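Local coordinates for epoxyqueuosine reductase (Streptococcus thermophilus, PDB 5D6S), which belongs to the QueG family of iron-sulfur proteins and binds cobalamin together with two iron/sulfur clusters, at residues 293-299 with 321-326; 354-359 with 385-390. All blocks are in the same frame, centred on the assembly; numbering follows the deposited sequence.

Contact 1 of 2, residues 293-299 with 321-326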
ATOM      1  N   LEU A 293       9.442 -16.515   5.796  1.00 49.93           N
ATOM      2  CA  LEU A 293      10.184 -15.405   6.380  1.00 46.10           C
ATOM      3  C   LEU A 293      11.697 -15.626   6.443  1.00 47.41           C
ATOM      4  O   LEU A 293      12.450 -14.777   5.981  1.00 47.23           O
ATOM      5  CB  LEU A 293       9.640 -15.084   7.767  1.00 51.19           C
ATOM      6  CG  LEU A 293       8.149 -14.659   7.690  1.00 51.72           C
ATOM      7  CD1 LEU A 293       7.479 -14.778   9.049  1.00 51.46           C
ATOM      8  CD2 LEU A 293       8.022 -13.254   7.136  1.00 50.60           C
ATOM      9  N   LEU A 294      12.157 -16.752   6.987  1.00 42.55           N
ATOM     10  CA  LEU A 294      13.589 -16.951   7.143  1.00 39.05           C
ATOM     11  C   LEU A 294      14.283 -17.052   5.786  1.00 44.34           C
ATOM     12  O   LEU A 294      15.407 -16.527   5.621  1.00 43.55           O
ATOM     13  CB  LEU A 294      13.892 -18.159   8.027  1.00 40.91           C
ATOM     14  CG  LEU A 294      13.564 -17.942   9.504  1.00 42.80           C
ATOM     15  CD1 LEU A 294      13.423 -19.278  10.217  1.00 44.91           C
ATOM     16  CD2 LEU A 294      14.629 -17.064  10.163  1.00 42.82           C
ATOM     17  N   PRO A 295      13.629 -17.700   4.798  1.00 44.89           N
ATOM     18  CA  PRO A 295      14.243 -17.691   3.459  1.00 49.39           C
ATOM     19  C   PRO A 295      14.234 -16.291   2.874  1.00 53.19           C
ATOM     20  O   PRO A 295      15.200 -15.891   2.206  1.00 51.15           O
ATOM     21  CB  PRO A 295      13.355 -18.631   2.635  1.00 46.05           C
ATOM     22  CG  PRO A 295      12.722 -19.545   3.633  1.00 51.13           C
ATOM     23  CD  PRO A 295      12.573 -18.722   4.908  1.00 49.11           C
ATOM     24  N   PHE A 296      13.176 -15.536   3.156  1.00 51.50           N
ATOM     25  CA  PHE A 296      13.136 -14.122   2.768  1.00 50.31           C
ATOM     26  C   PHE A 296      14.304 -13.302   3.332  1.00 51.80           C
ATOM     27  O   PHE A 296      14.874 -12.469   2.632  1.00 50.70           O
ATOM     28  CB  PHE A 296      11.848 -13.492   3.223  1.00 51.15           C
ATOM     29  CG  PHE A 296      11.598 -12.151   2.623  1.00 55.51           C
ATOM     30  CD1 PHE A 296      11.237 -12.038   1.297  1.00 53.45           C
ATOM     31  CD2 PHE A 296      11.733 -11.000   3.386  1.00 61.65           C
ATOM     32  CE1 PHE A 296      11.011 -10.806   0.731  1.00 54.24           C
ATOM     33  CE2 PHE A 296      11.486  -9.763   2.839  1.00 57.18           C
ATOM     34  CZ  PHE A 296      11.117  -9.667   1.509  1.00 58.56           C
ATOM     35  N   LEU A 297      14.673 -13.569   4.584  1.00 48.72           N
ATOM     36  CA  LEU A 297      15.826 -12.912   5.193  1.00 48.64           C
ATOM     37  C   LEU A 297      17.142 -13.338   4.594  1.00 47.38           C
ATOM     38  O   LEU A 297      18.146 -12.766   4.935  1.00 58.14           O
ATOM     39  CB  LEU A 297      15.869 -13.149   6.702  1.00 46.34           C
ATOM     40  CG  LEU A 297      14.714 -12.576   7.513  1.00 47.52           C
ATOM     41  CD1 LEU A 297      14.814 -12.967   8.973  1.00 52.64           C
ATOM     42  CD2 LEU A 297      14.688 -11.074   7.393  1.00 50.14           C
ATOM     43  N   GLU A 298      17.166 -14.347   3.730  1.00 52.23           N
ATOM     44  CA  GLU A 298      18.418 -14.751   3.063  1.00 50.28           C
ATOM     45  C   GLU A 298      18.624 -13.994   1.762  1.00 49.95           C
ATOM     46  O   GLU A 298      19.689 -14.031   1.176  1.00 54.99           O
ATOM     47  CB  GLU A 298      18.448 -16.249   2.726  1.00 53.01           C
ATOM     48  CG  GLU A 298      18.372 -17.195   3.902  1.00 54.74           C
ATOM     49  CD  GLU A 298      19.501 -17.002   4.895  1.00 59.24           C
ATOM     50  OE1 GLU A 298      20.673 -16.856   4.478  1.00 51.34           O
ATOM     51  OE2 GLU A 298      19.192 -17.011   6.112  1.00 74.88           O
ATOM     52  N   LEU A 299      17.621 -13.287   1.297  1.00 50.53           N
ATOM     53  CA  LEU A 299      17.730 -12.651  -0.007  1.00 48.88           C
ATOM     54  C   LEU A 299      18.742 -11.521  -0.039  1.00 47.54           C
ATOM     55  O   LEU A 299      18.866 -10.756   0.908  1.00 44.93           O
ATOM     56  CB  LEU A 299      16.368 -12.123  -0.448  1.00 48.40           C
ATOM     57  CG  LEU A 299      15.356 -13.246  -0.720  1.00 49.75           C
ATOM     58  CD1 LEU A 299      13.940 -12.714  -0.853  1.00 47.85           C
ATOM     59  CD2 LEU A 299      15.751 -13.983  -1.995  1.00 49.39           C
ATOM     60  N   LEU A 321      11.325  -4.463   3.866  1.00 43.53           N
ATOM     61  CA  LEU A 321      10.637  -5.740   3.987  1.00 46.79           C
ATOM     62  C   LEU A 321      11.340  -6.697   4.923  1.00 47.56           C
ATOM     63  O   LEU A 321      10.685  -7.346   5.718  1.00 55.96           O
ATOM     64  CB  LEU A 321      10.452  -6.377   2.607  1.00 52.20           C
ATOM     65  CG  LEU A 321       9.719  -5.463   1.613  1.00 49.29           C
ATOM     66  CD1 LEU A 321       9.514  -6.182   0.299  1.00 51.72           C
ATOM     67  CD2 LEU A 321       8.373  -5.033   2.179  1.00 47.21           C
ATOM     68  N   GLN A 322      12.672  -6.779   4.863  1.00 45.22           N
ATOM     69  CA  GLN A 322      13.389  -7.675   5.765  1.00 45.73           C
ATOM     70  C   GLN A 322      13.276  -7.200   7.214  1.00 49.55           C
ATOM     71  O   GLN A 322      13.133  -8.016   8.122  1.00 54.11           O
ATOM     72  CB  GLN A 322      14.833  -7.851   5.317  1.00 47.10           C
ATOM     73  CG  GLN A 322      14.906  -8.631   4.003  1.00 49.74           C
ATOM     74  CD  GLN A 322      16.312  -8.827   3.463  1.00 44.82           C
ATOM     75  OE1 GLN A 322      17.212  -8.022   3.722  1.00 42.56           O
ATOM     76  NE2 GLN A 322      16.500  -9.893   2.683  1.00 43.55           N
ATOM     77  N   ARG A 323      13.322  -5.882   7.431  1.00 45.59           N
ATOM     78  CA  ARG A 323      13.033  -5.352   8.752  1.00 46.68           C
ATOM     79  C   ARG A 323      11.672  -5.895   9.232  1.00 47.62           C
ATOM     80  O   ARG A 323      11.542  -6.371  10.345  1.00 41.36           O
ATOM     81  CB  ARG A 323      13.015  -3.790   8.760  1.00 51.64           C
ATOM     82  CG  ARG A 323      12.176  -3.233   9.906  1.00 48.56           C
ATOM     83  CD  ARG A 323      12.340  -1.777  10.259  1.00 53.15           C
ATOM     84  NE  ARG A 323      11.653  -0.699   9.503  1.00 53.97           N
ATOM     85  CZ  ARG A 323      10.719  -0.799   8.566  1.00 56.19           C
ATOM     86  NH1 ARG A 323      10.213  -1.947   8.147  1.00 62.69           N
ATOM     87  NH2 ARG A 323      10.275   0.308   8.018  1.00 54.97           N
ATOM     88  N   ASN A 324      10.654  -5.746   8.383  1.00 46.52           N
ATOM     89  CA  ASN A 324       9.301  -6.148   8.725  1.00 51.16           C
ATOM     90  C   ASN A 324       9.210  -7.646   8.993  1.00 52.22           C
ATOM     91  O   ASN A 324       8.486  -8.085   9.880  1.00 52.98           O
ATOM     92  CB  ASN A 324       8.323  -5.787   7.600  1.00 52.04           C
ATOM     93  CG  ASN A 324       8.242  -4.298   7.365  1.00 50.93           C
ATOM     94  OD1 ASN A 324       8.622  -3.508   8.223  1.00 48.24           O
ATOM     95  ND2 ASN A 324       7.736  -3.902   6.212  1.00 50.39           N
ATOM     96  N   ALA A 325       9.975  -8.415   8.242  1.00 45.83           N
ATOM     97  CA  ALA A 325       9.978  -9.847   8.393  1.00 48.21           C
ATOM     98  C   ALA A 325      10.547 -10.225   9.735  1.00 43.52           C
ATOM     99  O   ALA A 325      10.058 -11.161  10.382  1.00 44.73           O
ATOM    100  CB  ALA A 325      10.770 -10.501   7.253  1.00 53.07           C
ATOM    101  N   ILE A 326      11.592  -9.516  10.167  1.00 44.58           N
ATOM    102  CA  ILE A 326      12.147  -9.734  11.519  1.00 41.40           C
ATOM    103  C   ILE A 326      11.067  -9.449  12.540  1.00 43.63           C
ATOM    104  O   ILE A 326      10.883 -10.193  13.508  1.00 51.14           O
ATOM    105  CB  ILE A 326      13.370  -8.868  11.778  1.00 41.45           C
ATOM    106  CG1 ILE A 326      14.537  -9.388  10.946  1.00 41.51           C
ATOM    107  CG2 ILE A 326      13.737  -8.903  13.251  1.00 44.76           C
ATOM    108  CD1 ILE A 326      15.618  -8.363  10.759  1.00 40.99           C
TER
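Q322 reaches from helix 318-331 into the type I beta turn F296-L299, which continues from the short helix beginning at L293, and its amide nitrogen ties the turn to a helix of the C-terminal helical array, which probably corresponds to the HEAT-like repeat region of QueG relatives. The side chain is extended beyond CG, chi2 179°, which carries NE2 across to two backbone carbonyls. Q322 NE2 donates to F296 O at 3.0 Å with an N-H...O angle of 150°; the nitrogen lies in the carbonyl plane, on a lone pair of F296 O. The second bond, from Q322 NE2 to L299 O, is 3.1 Å long, its donor tilted from the carbonyl plane. One amide thus grips both ends of the turn, and F296 O also accepts the turn's own bond from L299 N. Outside the pair, K318 NZ bonds Q322 OE1.

The F296 ring packs against the aliphatic part of Q322. With CG anti to the backbone N, chi1 -168°, the ring extends toward helix 318-331, where F296 CZ meets L321 CB at the ring edge, 3.5 Å away. Q322 CG approaches F296 CE2 obliquely at 3.8 Å, ring and amide planes being nearly perpendicular. F308 packs against the same ring edge-to-face. The L297 and Q322 side chains slide past each other in opposite directions, L297 CD2 coming 3.5 Å from Q322 O, and L297 crosses I326 at about a right angle. The A325 methyl is shared, 3.9 Å from L293 CD2 and 4.0 Å from both L297 CD2 and F296 CD2.

Contact 2 of 2, residues 354-359 with 385-390; sequences TATAIW and HSQAEW
A buried contact between two parallel helices, 351-364 and 384-396, is made here in the C-terminal part of the chain, with local axes 8.3 Å apart and only 5° from parallel. Small residues permit the approach: A355 points its methyl at the start of segment 385-390, where A355 CB lies 3.5 Å from S386 OG. T354 adds its CG2 branch to the same oxygen, while S386 OG makes a weak hydrogen bond to D383 OD1. No hydrogen bond joins the two segments. Side-by-side parallel helices in an all-helical array are consistent with the HEAT-like repeats expected at this end of QueG proteins. One turn further along, I358 divides its branches: CD1 heads for S386, whereas CG2, anti to the backbone N, rests against the backbone of W390, 3.8 Å from W390 CA. E389 is bent at chi2, -59°, and its CG passes 3.4 Å from A355 O. The carboxylate then runs alongside W359 with its plane almost perpendicular to the indole, E389 OE2 being 3.6 Å from W359 CB. R253 of helix 250-255 forms a salt bridge with E389 OE1 and a cation-pi contact with the W359 ring.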
ATOM      1  N   THR A 354      19.926  -5.050  12.584  1.00 38.21           N
ATOM      2  CA  THR A 354      20.538  -5.418  13.841  1.00 37.42           C
ATOM      3  C   THR A 354      19.684  -4.986  15.017  1.00 39.50           C
ATOM      4  O   THR A 354      19.373  -5.767  15.922  1.00 39.61           O
ATOM      5  CB  THR A 354      21.933  -4.791  13.968  1.00 38.54           C
ATOM      6  OG1 THR A 354      22.796  -5.305  12.946  1.00 36.78           O
ATOM      7  CG2 THR A 354      22.557  -5.097  15.347  1.00 41.82           C
ATOM      8  N   ALA A 355      19.337  -3.709  15.040  1.00 46.17           N
ATOM      9  CA  ALA A 355      18.578  -3.158  16.173  1.00 43.22           C
ATOM     10  C   ALA A 355      17.213  -3.824  16.273  1.00 40.82           C
ATOM     11  O   ALA A 355      16.695  -4.089  17.344  1.00 43.11           O
ATOM     12  CB  ALA A 355      18.423  -1.673  16.015  1.00 40.58           C
ATOM     13  N   THR A 356      16.633  -4.108  15.133  1.00 44.65           N
ATOM     14  CA  THR A 356      15.308  -4.745  15.124  1.00 45.32           C
ATOM     15  C   THR A 356      15.457  -6.175  15.657  1.00 47.76           C
ATOM     16  O   THR A 356      14.698  -6.597  16.518  1.00 52.73           O
ATOM     17  CB  THR A 356      14.704  -4.715  13.733  1.00 40.75           C
ATOM     18  OG1 THR A 356      14.697  -3.355  13.267  1.00 36.57           O
ATOM     19  CG2 THR A 356      13.327  -5.267  13.758  1.00 47.05           C
ATOM     20  N   ALA A 357      16.503  -6.864  15.212  1.00 44.21           N
ATOM     21  CA  ALA A 357      16.790  -8.219  15.674  1.00 40.85           C
ATOM     22  C   ALA A 357      17.046  -8.290  17.192  1.00 42.36           C
ATOM     23  O   ALA A 357      16.564  -9.204  17.849  1.00 44.36           O
ATOM     24  CB  ALA A 357      17.966  -8.805  14.915  1.00 37.06           C
ATOM     25  N   ILE A 358      17.791  -7.332  17.741  1.00 39.14           N
ATOM     26  CA  ILE A 358      18.024  -7.296  19.179  1.00 39.18           C
ATOM     27  C   ILE A 358      16.708  -7.238  19.943  1.00 44.92           C
ATOM     28  O   ILE A 358      16.468  -8.043  20.836  1.00 46.73           O
ATOM     29  CB  ILE A 358      18.892  -6.087  19.556  1.00 42.78           C
ATOM     30  CG1 ILE A 358      20.339  -6.373  19.155  1.00 41.57           C
ATOM     31  CG2 ILE A 358      18.805  -5.813  21.047  1.00 42.85           C
ATOM     32  CD1 ILE A 358      21.203  -5.162  19.250  1.00 45.70           C
ATOM     33  N   TRP A 359      15.816  -6.339  19.516  1.00 45.48           N
ATOM     34  CA  TRP A 359      14.474  -6.304  20.040  1.00 42.28           C
ATOM     35  C   TRP A 359      13.800  -7.661  19.900  1.00 36.85           C
ATOM     36  O   TRP A 359      13.166  -8.149  20.830  1.00 42.19           O
ATOM     37  CB  TRP A 359      13.633  -5.238  19.307  1.00 45.29           C
ATOM     38  CG  TRP A 359      12.161  -5.255  19.663  1.00 44.05           C
ATOM     39  CD1 TRP A 359      11.597  -4.803  20.817  1.00 44.25           C
ATOM     40  CD2 TRP A 359      11.094  -5.765  18.874  1.00 44.12           C
ATOM     41  NE1 TRP A 359      10.229  -4.986  20.788  1.00 44.51           N
ATOM     42  CE2 TRP A 359       9.895  -5.566  19.601  1.00 44.88           C
ATOM     43  CE3 TRP A 359      11.021  -6.350  17.619  1.00 46.79           C
ATOM     44  CZ2 TRP A 359       8.651  -5.954  19.117  1.00 45.19           C
ATOM     45  CZ3 TRP A 359       9.758  -6.743  17.124  1.00 47.80           C
ATOM     46  CH2 TRP A 359       8.602  -6.543  17.875  1.00 43.64           C
ATOM     47  N   HIS A 385      20.582   3.370  17.626  1.00 51.36           N
ATOM     48  CA  HIS A 385      19.354   2.606  17.615  1.00 49.98           C
ATOM     49  C   HIS A 385      19.492   1.212  18.191  1.00 46.85           C
ATOM     50  O   HIS A 385      18.656   0.792  18.985  1.00 48.88           O
ATOM     51  CB  HIS A 385      18.826   2.478  16.216  1.00 54.55           C
ATOM     52  CG  HIS A 385      18.584   3.786  15.562  1.00 54.90           C
ATOM     53  ND1 HIS A 385      17.404   4.485  15.709  1.00 63.86           N
ATOM     54  CD2 HIS A 385      19.375   4.531  14.754  1.00 57.99           C
ATOM     55  CE1 HIS A 385      17.474   5.601  15.004  1.00 67.03           C
ATOM     56  NE2 HIS A 385      18.656   5.646  14.408  1.00 59.75           N
ATOM     57  N   SER A 386      20.545   0.507  17.795  1.00 42.95           N
ATOM     58  CA  SER A 386      20.883  -0.752  18.440  1.00 43.34           C
ATOM     59  C   SER A 386      21.087  -0.611  19.956  1.00 48.04           C
ATOM     60  O   SER A 386      20.560  -1.415  20.736  1.00 43.80           O
ATOM     61  CB  SER A 386      22.122  -1.339  17.817  1.00 48.23           C
ATOM     62  OG  SER A 386      21.862  -1.712  16.469  1.00 58.08           O
ATOM     63  N   GLN A 387      21.808   0.439  20.365  1.00 47.96           N
ATOM     64  CA  GLN A 387      22.043   0.750  21.777  1.00 48.88           C
ATOM     65  C   GLN A 387      20.727   0.904  22.515  1.00 47.48           C
ATOM     66  O   GLN A 387      20.486   0.262  23.531  1.00 49.13           O
ATOM     67  CB  GLN A 387      22.834   2.051  21.915  1.00 54.08           C
ATOM     68  CG  GLN A 387      23.240   2.414  23.333  1.00 63.05           C
ATOM     69  CD  GLN A 387      24.430   1.607  23.818  1.00 78.50           C
ATOM     70  OE1 GLN A 387      25.320   1.244  23.033  1.00 98.83           O
ATOM     71  NE2 GLN A 387      24.462   1.320  25.116  1.00 83.45           N
ATOM     72  N   ALA A 388      19.833   1.690  21.936  1.00 45.71           N
ATOM     73  CA  ALA A 388      18.537   1.914  22.529  1.00 41.71           C
ATOM     74  C   ALA A 388      17.743   0.625  22.722  1.00 42.89           C
ATOM     75  O   ALA A 388      17.185   0.387  23.800  1.00 54.88           O
ATOM     76  CB  ALA A 388      17.757   2.897  21.687  1.00 40.22           C
ATOM     77  N   GLU A 389      17.678  -0.203  21.689  1.00 43.25           N
ATOM     78  CA  GLU A 389      16.911  -1.460  21.762  1.00 46.54           C
ATOM     79  C   GLU A 389      17.557  -2.408  22.750  1.00 45.01           C
ATOM     80  O   GLU A 389      16.872  -3.108  23.483  1.00 49.89           O
ATOM     81  CB  GLU A 389      16.802  -2.145  20.377  1.00 45.31           C
ATOM     82  CG  GLU A 389      16.053  -1.353  19.315  1.00 41.78           C
ATOM     83  CD  GLU A 389      14.617  -1.031  19.697  1.00 46.64           C
ATOM     84  OE1 GLU A 389      14.140   0.075  19.353  1.00 49.84           O
ATOM     85  OE2 GLU A 389      13.950  -1.861  20.366  1.00 45.59           O
ATOM     86  N   TRP A 390      18.880  -2.413  22.761  1.00 43.65           N
ATOM     87  CA  TRP A 390      19.644  -3.244  23.674  1.00 49.44           C
ATOM     88  C   TRP A 390      19.365  -2.889  25.128  1.00 48.89           C
ATOM     89  O   TRP A 390      19.148  -3.782  25.947  1.00 51.68           O
ATOM     90  CB  TRP A 390      21.136  -3.086  23.378  1.00 55.63           C
ATOM     91  CG  TRP A 390      22.059  -3.809  24.295  1.00 62.08           C
ATOM     92  CD1 TRP A 390      22.246  -5.147  24.370  1.00 69.08           C
ATOM     93  CD2 TRP A 390      22.954  -3.225  25.236  1.00 62.12           C
ATOM     94  NE1 TRP A 390      23.213  -5.442  25.298  1.00 69.28           N
ATOM     95  CE2 TRP A 390      23.661  -4.277  25.845  1.00 64.04           C
ATOM     96  CE3 TRP A 390      23.226  -1.914  25.621  1.00 66.26           C
ATOM     97  CZ2 TRP A 390      24.609  -4.064  26.816  1.00 68.54           C
ATOM     98  CZ3 TRP A 390      24.187  -1.695  26.596  1.00 66.54           C
ATOM     99  CH2 TRP A 390      24.866  -2.760  27.175  1.00 72.22           C
TER

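The two contacts come in series along the chain, contact 1 closing before contact 2 opens, and their centres are 16 Å apart on the same side of the molecule's centre. They share no helix, yet they are joined directly: I326 CG2 of helix 318-331 packs on T356 CG2 of helix 351-364 at 3.7 Å. Packing therefore continues from 293-299 through helices 318-331 and 351-364 to helix 384-396. Contact 1 is centred 18 Å from the centre of the chain, with the L321 side chain about 11 Å from cobalamin; contact 2 is centred farther out, at 26 Å.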